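Local coordinates for EAL domain protein (Vibrio cholerae serotype O1, PDB 6IJ2), which hydrolyses the cyclic dinucleotides c-di-GMP and cGAMP as a phosphodiesterase and is captured here with the linear dinucleotide 5'-pGpG, at residues A[25-30]-A[243-248]; A[140-145]-A[171-176]; A[187-192]-A[217-222]. The protein carries 1 engineered substitution. One frame throughout, in Å; residues are numbered along the deposited sequence.

Interaction 1 of 3, residues A[25-30]-A[243-248]; sequences DFTMAF and GFESLP
G243 and F30 form an antiparallel hydrogen-bonded pair that ties the last strand of the sheet, 233-244, to the first, 27-35. This is the closing seam of the EAL domain, a modified TIM barrel in which the first strand runs antiparallel to both its neighbours; the other edge of that strand pairs with strand 41-49. G243 N gives its hydrogen to F30 O at 2.7 Å, and G243 O takes that of F30 N at 3.0 Å. The same oxygen also receives a CA-H...O contact from A29, with 3.1 Å between A29 CA and G243 O.

F244 faces A29 as the next, non-hydrogen-bonded pair. With CG anti to the backbone N (chi1 -179°), its ring reaches back to T27, where CE1 comes within 3.4 Å of T27 CG2 and CZ rests against the same methyl group, the two side chains crossing at about a right angle. E245 still bonds across the seam, E245 N donating to M28 O at 2.9 Å. L82 of helix 68-85 packs on M28 and F30, and M28 also packs on a guanine base of the bound RNA. E245 CG lies over one face of the F244 ring, toward the rim, and the chain runs on extended to T27. There T27 OG1 donates to the anti lone pair of E245 OE2 over 2.6 Å, a short bond that fixes the carboxylate beside the strand.

S246 contributes its backbone, with O lying at the edge of the F30 ring. L247 returns through its CD2 branch, 3.9 Å from F30 CB. P248 closes the contact by pressing CD against the carbonyl of F30, 3.2 Å from F30 O.

Interaction 2 of 3, residues A[140-145]-A[171-176]; sequences HIKRIV and ADFQTN
F173 supplies most of the apolar contact, laying its ring against one flank of the helix that carries I141, K142 and V145. Its CG sits between the backbone N and the carbonyl carbon (chi1 65°), the position from which the ring lies against the helix. K142 CA lies over one ring face, 4.2 Å from the F173 centroid and 24° off the normal, a CH-pi contact. K142 CB touches the same ring at F173 CD1 (3.6 Å). I141 CG2 and both V145 methyls touch the ring, their side chains crossing that of F173 at about a right angle; the closest is V145 CG2, 3.7 Å from F173 CE2. V145 CG1 also meets T175 CG2 at 3.8 Å.

In the EAL barrel the contact joins a helix and a loop that lie before and after strand 154-160 in the chain. Helix 139-151 is the crossover from the parallel strand 125-129 to strand 154-160, and the loop 171-176 leads into strand 177-180. V145 and T175 both also pack on T155 of strand 154-160.

Among the polar contacts, the lysine bends at its last torsion and K142 NZ donates to D172 O over 2.8 Å. The ammonium group also forms a salt bridge with E146, one turn on in the helix, and K149 bonds to Q174 O. T175 OG1 is hydrogen-bonded to I177 O, while the D172 carboxylate turns away from the helix, its OD1 pairing with R194 of the second subunit.

Interaction 3 of 3, residues A[187-192]-A[217-222]; sequences NIHADQ and VESHAE. With nucleotides of chain B.
H189 holds CG between its backbone N and carbonyl carbon (chi1 62°), and this places the imidazole flat beneath the methyl group of A221. E222 has CG anti to its carbonyl carbon (chi1 -72°) and stays extended beyond it, bringing the carboxylate up to the backbone of N187. A221 CB stands 3.4 Å from the H189 ring centroid and only 9° off the normal, a nearly centred CH-pi contact.

The E222 carboxylate is the polar hub. N187 N reaches E222 OE2 at 2.9 Å in an almost straight bond, arriving on the anti side and somewhat out of the carboxylate plane. The other oxygen serves its own segment: E218 N meets E222 OE1 at 2.8 Å, nearly along its C-O axis, and S219 N adds a weak bond at 3.3 Å to E222 OE1. In return E222 N makes a weak bond to S219 OG. The two bonds between S219 and E222 form a capping box at the start of helix 220-229, with S219 as N-cap. R186 forms a salt bridge with E222 OE2, so the carboxylate is gripped through both oxygens and would probably remain ionised.

With its backbone N so held, E218 extends its side chain to the bound nucleotide. One oxygen takes both donors of the guanine edge, E218 OE1 lying 2.8 Å from N1 and 3.2 Å from N2 of G1 of chain B. E222, which holds the backbone N of E218, probably acts as its second shell. Pairing a carboxylate with the N1 and N2 hydrogens is a classic means of guanine recognition; here it forms part of the pGpG site of the EAL domain.

None of the three contacts touches another: their centres lie 28 to 30 Å apart, spread around one barrel. All are partly buried, but interactions 1 and 2 are centred about 15 Å from the chain's centre and interaction 3 about 21 Å, with an exposed residue, N187, taking part. Interaction 1, which encloses the other two along the chain, alone is strand pairing, held mainly by backbone bonds. In interaction 2, on the opposite side of the centre, side chains pack around an aromatic ring near the subunit interface. Interaction 3 relies on a carboxylate, a methyl over an imidazole and a helix cap; its helix 220-229 leads into strand 233-244 of interaction 1, and both have a residue at the bound RNA.

Interaction 1 of 3, residues A[25-30]-A[243-248]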
loop_
_atom_site.group_PDB
_atom_site.type_symbol
_atom_site.label_atom_id
_atom_site.label_comp_id
_atom_site.label_asym_id
_atom_site.label_seq_id
_atom_site.Cartn_x
_atom_site.Cartn_y
_atom_site.Cartn_z
ATOM N N ASP A 25 28.069 -11.334 -15.181
ATOM C CA ASP A 25 27.900 -12.478 -14.289
ATOM C C ASP A 25 27.700 -11.932 -12.863
ATOM O O ASP A 25 27.952 -10.786 -12.605
ATOM C CB ASP A 25 29.070 -13.450 -14.352
ATOM C CG ASP A 25 28.662 -14.875 -14.014
ATOM O OD1 ASP A 25 27.473 -15.160 -13.911
ATOM O OD2 ASP A 25 29.528 -15.729 -13.865
ATOM N N PHE A 26 27.299 -12.790 -11.938
ATOM C CA PHE A 26 26.977 -12.406 -10.568
ATOM C C PHE A 26 26.816 -13.688 -9.763
ATOM O O PHE A 26 26.866 -14.793 -10.310
ATOM C CB PHE A 26 25.702 -11.556 -10.504
ATOM C CG PHE A 26 24.503 -12.244 -11.080
ATOM C CD1 PHE A 26 24.271 -12.232 -12.446
ATOM C CD2 PHE A 26 23.617 -12.919 -10.260
ATOM C CE1 PHE A 26 23.179 -12.885 -12.981
ATOM C CE2 PHE A 26 22.518 -13.564 -10.791
ATOM C CZ PHE A 26 22.303 -13.552 -12.152
ATOM N N THR A 27 26.622 -13.531 -8.461
ATOM C CA THR A 27 26.400 -14.687 -7.598
ATOM C C THR A 27 25.424 -14.261 -6.508
ATOM O O THR A 27 24.734 -13.247 -6.648
ATOM C CB THR A 27 27.742 -15.235 -7.070
ATOM O OG1 THR A 27 27.525 -16.463 -6.366
ATOM C CG2 THR A 27 28.422 -14.239 -6.149
ATOM N N MET A 28 25.367 -15.029 -5.421
ATOM C CA MET A 28 24.371 -14.824 -4.383
ATOM C C MET A 28 25.016 -14.675 -3.016
ATOM O O MET A 28 26.043 -15.288 -2.716
ATOM C CB MET A 28 23.367 -15.976 -4.321
ATOM C CG MET A 28 22.456 -16.089 -5.516
ATOM S SD MET A 28 21.247 -14.742 -5.593
ATOM C CE MET A 28 20.939 -14.799 -7.354
ATOM N N ALA A 29 24.387 -13.838 -2.196
ATOM C CA ALA A 29 24.543 -13.836 -0.754
ATOM C C ALA A 29 23.280 -14.426 -0.140
ATOM O O ALA A 29 22.250 -14.561 -0.805
ATOM C CB ALA A 29 24.794 -12.421 -0.216
ATOM N N PHE A 30 23.372 -14.801 1.130
ATOM C CA PHE A 30 22.260 -15.433 1.828
ATOM C C PHE A 30 22.101 -14.789 3.196
ATOM O O PHE A 30 23.087 -14.549 3.899
ATOM C CB PHE A 30 22.478 -16.971 1.975
ATOM C CG PHE A 30 22.537 -17.688 0.663
ATOM C CD1 PHE A 30 21.373 -18.109 0.036
ATOM C CD2 PHE A 30 23.753 -17.896 0.029
ATOM C CE1 PHE A 30 21.427 -18.760 -1.199
ATOM C CE2 PHE A 30 23.816 -18.538 -1.199
ATOM C CZ PHE A 30 22.651 -18.972 -1.815
ATOM N N GLY A 243 25.380 -13.104 3.851
ATOM C CA GLY A 243 26.709 -13.658 3.706
ATOM C C GLY A 243 27.022 -13.992 2.266
ATOM O O GLY A 243 26.290 -14.760 1.633
ATOM N N PHE A 244 28.109 -13.425 1.745
ATOM C CA PHE A 244 28.507 -13.649 0.362
ATOM C C PHE A 244 28.867 -15.110 0.152
ATOM O O PHE A 244 29.821 -15.606 0.757
ATOM C CB PHE A 244 29.698 -12.756 0.018
ATOM C CG PHE A 244 30.177 -12.894 -1.394
ATOM C CD1 PHE A 244 29.506 -12.277 -2.428
ATOM C CD2 PHE A 244 31.309 -13.641 -1.687
ATOM C CE1 PHE A 244 29.950 -12.394 -3.730
ATOM C CE2 PHE A 244 31.760 -13.766 -2.988
ATOM C CZ PHE A 244 31.077 -13.143 -4.013
ATOM N N GLU A 245 28.092 -15.793 -0.697
ATOM C CA GLU A 245 28.299 -17.206 -1.026
ATOM C C GLU A 245 28.474 -18.055 0.230
ATOM O O GLU A 245 29.265 -18.999 0.267
ATOM C CB GLU A 245 29.485 -17.376 -1.985
ATOM C CG GLU A 245 29.272 -16.677 -3.325
ATOM C CD GLU A 245 30.262 -17.108 -4.403
ATOM O OE1 GLU A 245 31.463 -17.277 -4.095
ATOM O OE2 GLU A 245 29.835 -17.279 -5.567
ATOM N N SER A 246 27.712 -17.732 1.272
ATOM C CA SER A 246 27.818 -18.470 2.522
ATOM C C SER A 246 26.495 -18.401 3.271
ATOM O O SER A 246 25.635 -17.568 2.979
ATOM C CB SER A 246 28.952 -17.931 3.400
ATOM O OG SER A 246 28.732 -16.569 3.726
ATOM N N LEU A 247 26.346 -19.307 4.242
ATOM C CA LEU A 247 25.180 -19.353 5.123
ATOM C C LEU A 247 25.586 -18.805 6.483
ATOM O O LEU A 247 26.161 -19.542 7.302
ATOM C CB LEU A 247 24.650 -20.785 5.254
ATOM C CG LEU A 247 24.247 -21.444 3.936
ATOM C CD1 LEU A 247 23.756 -22.872 4.168
ATOM C CD2 LEU A 247 23.190 -20.601 3.210
ATOM N N PRO A 248 25.326 -17.528 6.765
ATOM C CA PRO A 248 25.816 -16.923 8.009
ATOM C C PRO A 248 25.218 -17.581 9.241
ATOM O O PRO A 248 24.084 -18.067 9.227
ATOM C CB PRO A 248 25.362 -15.460 7.901
ATOM C CG PRO A 248 25.095 -15.233 6.460
ATOM C CD PRO A 248 24.680 -16.544 5.876
#

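Interaction 2 of 3, residues A[140-145]-A[171-176]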
loop_
_atom_site.group_PDB
_atom_site.type_symbol
_atom_site.label_atom_id
_atom_site.label_comp_id
_atom_site.label_asym_id
_atom_site.label_seq_id
_atom_site.Cartn_x
_atom_site.Cartn_y
_atom_site.Cartn_z
ATOM N N HIS A 140 -3.516 -10.676 -12.545
ATOM C CA HIS A 140 -2.242 -11.077 -13.133
ATOM C C HIS A 140 -1.289 -11.610 -12.068
ATOM O O HIS A 140 -0.749 -12.714 -12.197
ATOM C CB HIS A 140 -1.616 -9.901 -13.884
ATOM C CG HIS A 140 -0.433 -10.279 -14.717
ATOM N ND1 HIS A 140 0.805 -10.549 -14.173
ATOM C CD2 HIS A 140 -0.300 -10.439 -16.054
ATOM C CE1 HIS A 140 1.650 -10.858 -15.141
ATOM N NE2 HIS A 140 1.005 -10.798 -16.291
ATOM N N ILE A 141 -1.076 -10.841 -11.001
ATOM C CA ILE A 141 -0.175 -11.293 -9.949
ATOM C C ILE A 141 -0.804 -12.438 -9.158
ATOM O O ILE A 141 -0.098 -13.338 -8.687
ATOM C CB ILE A 141 0.214 -10.100 -9.054
ATOM C CG1 ILE A 141 1.268 -10.507 -8.026
ATOM C CG2 ILE A 141 -1.012 -9.495 -8.381
ATOM C CD1 ILE A 141 2.549 -9.715 -8.150
ATOM N N LYS A 142 -2.134 -12.443 -9.028
ATOM C CA LYS A 142 -2.820 -13.530 -8.335
ATOM C C LYS A 142 -2.666 -14.849 -9.085
ATOM O O LYS A 142 -2.488 -15.906 -8.468
ATOM C CB LYS A 142 -4.297 -13.171 -8.157
ATOM C CG LYS A 142 -5.177 -14.269 -7.582
ATOM C CD LYS A 142 -6.616 -13.772 -7.464
ATOM C CE LYS A 142 -7.595 -14.913 -7.221
ATOM N NZ LYS A 142 -7.410 -15.545 -5.881
ATOM N N ARG A 143 -2.738 -14.798 -10.421
ATOM C CA ARG A 143 -2.560 -15.983 -11.255
ATOM C C ARG A 143 -1.221 -16.657 -10.986
ATOM O O ARG A 143 -1.143 -17.891 -10.896
ATOM C CB ARG A 143 -2.662 -15.586 -12.731
ATOM C CG ARG A 143 -3.689 -16.349 -13.539
ATOM C CD ARG A 143 -3.916 -15.688 -14.897
ATOM N NE ARG A 143 -4.401 -14.315 -14.752
ATOM C CZ ARG A 143 -4.783 -13.539 -15.763
ATOM N NH1 ARG A 143 -4.743 -13.995 -17.008
ATOM N NH2 ARG A 143 -5.209 -12.304 -15.529
ATOM N N ILE A 144 -0.154 -15.862 -10.875
ATOM C CA ILE A 144 1.189 -16.409 -10.708
ATOM C C ILE A 144 1.336 -17.053 -9.335
ATOM O O ILE A 144 1.879 -18.159 -9.202
ATOM C CB ILE A 144 2.237 -15.303 -10.922
ATOM C CG1 ILE A 144 2.072 -14.666 -12.303
ATOM C CG2 ILE A 144 3.640 -15.852 -10.729
ATOM C CD1 ILE A 144 2.782 -13.333 -12.447
ATOM N N VAL A 145 0.856 -16.371 -8.294
ATOM C CA VAL A 145 0.984 -16.888 -6.935
ATOM C C VAL A 145 0.226 -18.199 -6.785
ATOM O O VAL A 145 0.733 -19.164 -6.201
ATOM C CB VAL A 145 0.500 -15.834 -5.923
ATOM C CG1 VAL A 145 0.470 -16.409 -4.513
ATOM C CG2 VAL A 145 1.382 -14.600 -5.986
ATOM N N ALA A 171 -6.544 -8.769 -0.197
ATOM C CA ALA A 171 -7.994 -8.838 -0.357
ATOM C C ALA A 171 -8.400 -9.919 -1.347
ATOM O O ALA A 171 -9.490 -10.491 -1.231
ATOM C CB ALA A 171 -8.551 -7.476 -0.797
ATOM N N ASP A 172 -7.541 -10.233 -2.314
ATOM C CA ASP A 172 -7.923 -11.150 -3.377
ATOM C C ASP A 172 -7.155 -12.467 -3.388
ATOM O O ASP A 172 -7.612 -13.412 -4.035
ATOM C CB ASP A 172 -7.779 -10.458 -4.740
ATOM C CG ASP A 172 -8.864 -9.416 -4.980
ATOM O OD1 ASP A 172 -10.046 -9.724 -4.711
ATOM O OD2 ASP A 172 -8.542 -8.292 -5.424
ATOM N N PHE A 173 -6.018 -12.558 -2.702
ATOM C CA PHE A 173 -5.331 -13.839 -2.553
ATOM C C PHE A 173 -4.446 -13.787 -1.319
ATOM O O PHE A 173 -4.077 -12.716 -0.839
ATOM C CB PHE A 173 -4.495 -14.197 -3.792
ATOM C CG PHE A 173 -3.344 -13.271 -4.042
ATOM C CD1 PHE A 173 -3.530 -12.094 -4.766
ATOM C CD2 PHE A 173 -2.077 -13.571 -3.571
ATOM C CE1 PHE A 173 -2.472 -11.246 -5.008
ATOM C CE2 PHE A 173 -1.017 -12.724 -3.806
ATOM C CZ PHE A 173 -1.217 -11.557 -4.528
ATOM N N GLN A 174 -4.080 -14.962 -0.811
ATOM C CA GLN A 174 -3.218 -14.976 0.355
ATOM C C GLN A 174 -2.014 -15.865 0.083
ATOM O O GLN A 174 -2.141 -16.941 -0.502
ATOM C CB GLN A 174 -3.971 -15.440 1.598
ATOM C CG GLN A 174 -5.109 -14.511 2.007
ATOM C CD GLN A 174 -6.357 -14.689 1.162
ATOM O OE1 GLN A 174 -6.836 -15.812 0.973
ATOM N NE2 GLN A 174 -6.893 -13.580 0.640
ATOM N N THR A 175 -0.846 -15.381 0.482
ATOM C CA THR A 175 0.381 -16.157 0.431
ATOM C C THR A 175 0.568 -16.924 1.734
ATOM O O THR A 175 -0.175 -16.745 2.703
ATOM C CB THR A 175 1.558 -15.221 0.188
ATOM O OG1 THR A 175 1.417 -14.089 1.059
ATOM C CG2 THR A 175 1.525 -14.714 -1.252
ATOM N N ASN A 176 1.575 -17.809 1.743
ATOM C CA ASN A 176 1.938 -18.499 2.978
ATOM C C ASN A 176 2.445 -17.524 4.029
ATOM O O ASN A 176 2.100 -17.632 5.214
ATOM C CB ASN A 176 3.015 -19.540 2.693
ATOM C CG ASN A 176 2.559 -20.564 1.699
ATOM O OD1 ASN A 176 2.991 -20.571 0.545
ATOM N ND2 ASN A 176 1.643 -21.417 2.129
#

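Interaction 3 of 3, residues A[187-192]-A[217-222]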
loop_
_atom_site.group_PDB
_atom_site.type_symbol
_atom_site.label_atom_id
_atom_site.label_comp_id
_atom_site.label_asym_id
_atom_site.label_seq_id
_atom_site.Cartn_x
_atom_site.Cartn_y
_atom_site.Cartn_z
ATOM N N ASN A 187 12.156 0.789 15.379
ATOM C CA ASN A 187 11.927 1.386 16.697
ATOM C C ASN A 187 10.489 1.188 17.162
ATOM O O ASN A 187 9.906 2.058 17.820
ATOM C CB ASN A 187 12.303 2.870 16.702
ATOM C CG ASN A 187 13.792 3.087 16.509
ATOM O OD1 ASN A 187 14.611 2.360 17.069
ATOM N ND2 ASN A 187 14.149 4.081 15.703
ATOM N N ILE A 188 9.917 0.021 16.846
ATOM C CA ILE A 188 8.502 -0.179 17.135
ATOM C C ILE A 188 8.258 -0.197 18.641
ATOM O O ILE A 188 7.183 0.201 19.102
ATOM C CB ILE A 188 7.978 -1.453 16.449
ATOM C CG1 ILE A 188 6.455 -1.533 16.582
ATOM C CG2 ILE A 188 8.692 -2.714 16.988
ATOM C CD1 ILE A 188 5.832 -2.531 15.633
ATOM N N HIS A 189 9.258 -0.596 19.428
ATOM C CA HIS A 189 9.149 -0.538 20.885
ATOM C C HIS A 189 8.968 0.881 21.407
ATOM O O HIS A 189 8.556 1.058 22.563
ATOM C CB HIS A 189 10.398 -1.141 21.527
ATOM C CG HIS A 189 11.660 -0.413 21.191
ATOM N ND1 HIS A 189 12.191 -0.393 19.916
ATOM C CD2 HIS A 189 12.495 0.328 21.960
ATOM C CE1 HIS A 189 13.299 0.327 19.918
ATOM N NE2 HIS A 189 13.505 0.777 21.145
ATOM N N ALA A 190 9.277 1.896 20.597
ATOM C CA ALA A 190 9.183 3.284 21.055
ATOM C C ALA A 190 8.029 4.057 20.437
ATOM O O ALA A 190 7.770 5.191 20.857
ATOM C CB ALA A 190 10.493 4.029 20.757
ATOM N N ASP A 191 7.319 3.473 19.476
ATOM C CA ASP A 191 6.434 4.195 18.563
ATOM C C ASP A 191 5.023 3.625 18.684
ATOM O O ASP A 191 4.721 2.592 18.085
ATOM C CB ASP A 191 6.991 4.060 17.143
ATOM C CG ASP A 191 6.276 4.922 16.129
ATOM O OD1 ASP A 191 5.090 5.241 16.325
ATOM O OD2 ASP A 191 6.923 5.259 15.113
ATOM N N GLN A 192 4.141 4.319 19.413
ATOM C CA GLN A 192 2.806 3.775 19.663
ATOM C C GLN A 192 1.987 3.630 18.385
ATOM O O GLN A 192 1.138 2.738 18.297
ATOM C CB GLN A 192 2.055 4.654 20.672
ATOM C CG GLN A 192 0.719 4.073 21.137
ATOM C CD GLN A 192 -0.454 4.484 20.254
ATOM O OE1 GLN A 192 -0.327 5.370 19.406
ATOM N NE2 GLN A 192 -1.603 3.840 20.451
ATOM N N VAL A 217 14.997 -6.205 11.300
ATOM C CA VAL A 217 15.196 -6.029 12.735
ATOM C C VAL A 217 16.654 -5.683 12.988
ATOM O O VAL A 217 17.557 -6.408 12.556
ATOM C CB VAL A 217 14.780 -7.296 13.496
ATOM C CG1 VAL A 217 15.062 -7.142 14.980
ATOM C CG2 VAL A 217 13.321 -7.583 13.246
ATOM N N GLU A 218 16.890 -4.565 13.681
ATOM C CA GLU A 218 18.236 -4.071 13.918
ATOM C C GLU A 218 18.645 -4.013 15.384
ATOM O O GLU A 218 19.842 -3.879 15.662
ATOM C CB GLU A 218 18.416 -2.679 13.282
ATOM C CG GLU A 218 18.440 -2.757 11.757
ATOM C CD GLU A 218 18.814 -1.461 11.072
ATOM O OE1 GLU A 218 18.965 -1.476 9.833
ATOM O OE2 GLU A 218 18.963 -0.432 11.761
ATOM N N SER A 219 17.719 -4.167 16.326
ATOM C CA SER A 219 18.075 -4.045 17.731
ATOM C C SER A 219 17.320 -5.076 18.554
ATOM O O SER A 219 16.253 -5.555 18.166
ATOM C CB SER A 219 17.775 -2.645 18.267
ATOM O OG SER A 219 16.382 -2.398 18.225
ATOM N N HIS A 220 17.885 -5.389 19.721
ATOM C CA HIS A 220 17.209 -6.295 20.641
ATOM C C HIS A 220 15.843 -5.759 21.049
ATOM O O HIS A 220 14.893 -6.531 21.223
ATOM C CB HIS A 220 18.067 -6.539 21.883
ATOM C CG HIS A 220 17.386 -7.387 22.912
ATOM N ND1 HIS A 220 16.642 -6.852 23.939
ATOM C CD2 HIS A 220 17.303 -8.731 23.048
ATOM C CE1 HIS A 220 16.146 -7.828 24.678
ATOM N NE2 HIS A 220 16.531 -8.980 24.159
ATOM N N ALA A 221 15.729 -4.443 21.238
ATOM C CA ALA A 221 14.460 -3.882 21.695
ATOM C C ALA A 221 13.350 -4.118 20.679
ATOM O O ALA A 221 12.204 -4.397 21.057
ATOM C CB ALA A 221 14.615 -2.387 21.977
ATOM N N GLU A 222 13.668 -3.978 19.385
ATOM C CA GLU A 222 12.705 -4.306 18.337
ATOM C C GLU A 222 12.331 -5.782 18.391
ATOM O O GLU A 222 11.146 -6.136 18.374
ATOM C CB GLU A 222 13.288 -3.958 16.961
ATOM C CG GLU A 222 13.371 -2.462 16.673
ATOM C CD GLU A 222 14.266 -2.167 15.480
ATOM O OE1 GLU A 222 14.861 -3.122 14.952
ATOM O OE2 GLU A 222 14.383 -0.988 15.079
ATOM O OP3 G B 1 12.746 -6.561 1.103
ATOM P P G B 1 13.668 -6.451 0.004
ATOM O OP1 G B 1 13.941 -7.731 -0.574
ATOM O OP2 G B 1 13.130 -5.443 -0.847
ATOM O "O5'" G B 1 14.954 -5.858 0.688
ATOM C "C5'" G B 1 16.101 -6.659 0.951
ATOM C "C4'" G B 1 17.276 -5.775 1.291
ATOM O "O4'" G B 1 17.245 -5.457 2.696
ATOM C "C3'" G B 1 18.668 -6.361 1.028
ATOM O "O3'" G B 1 19.524 -5.474 0.338
ATOM C "C2'" G B 1 19.223 -6.579 2.428
ATOM O "O2'" G B 1 20.604 -6.417 2.570
ATOM C "C1'" G B 1 18.544 -5.458 3.196
ATOM N N9 G B 1 18.486 -5.704 4.629
ATOM C C8 G B 1 18.328 -6.916 5.254
ATOM N N7 G B 1 18.303 -6.821 6.552
ATOM C C5 G B 1 18.441 -5.466 6.798
ATOM C C6 G B 1 18.476 -4.755 8.024
ATOM O O6 G B 1 18.405 -5.194 9.163
ATOM N N1 G B 1 18.642 -3.393 7.821
ATOM C C2 G B 1 18.745 -2.792 6.595
ATOM N N2 G B 1 18.878 -1.469 6.605
ATOM N N3 G B 1 18.697 -3.440 5.446
ATOM C C4 G B 1 18.543 -4.764 5.621
#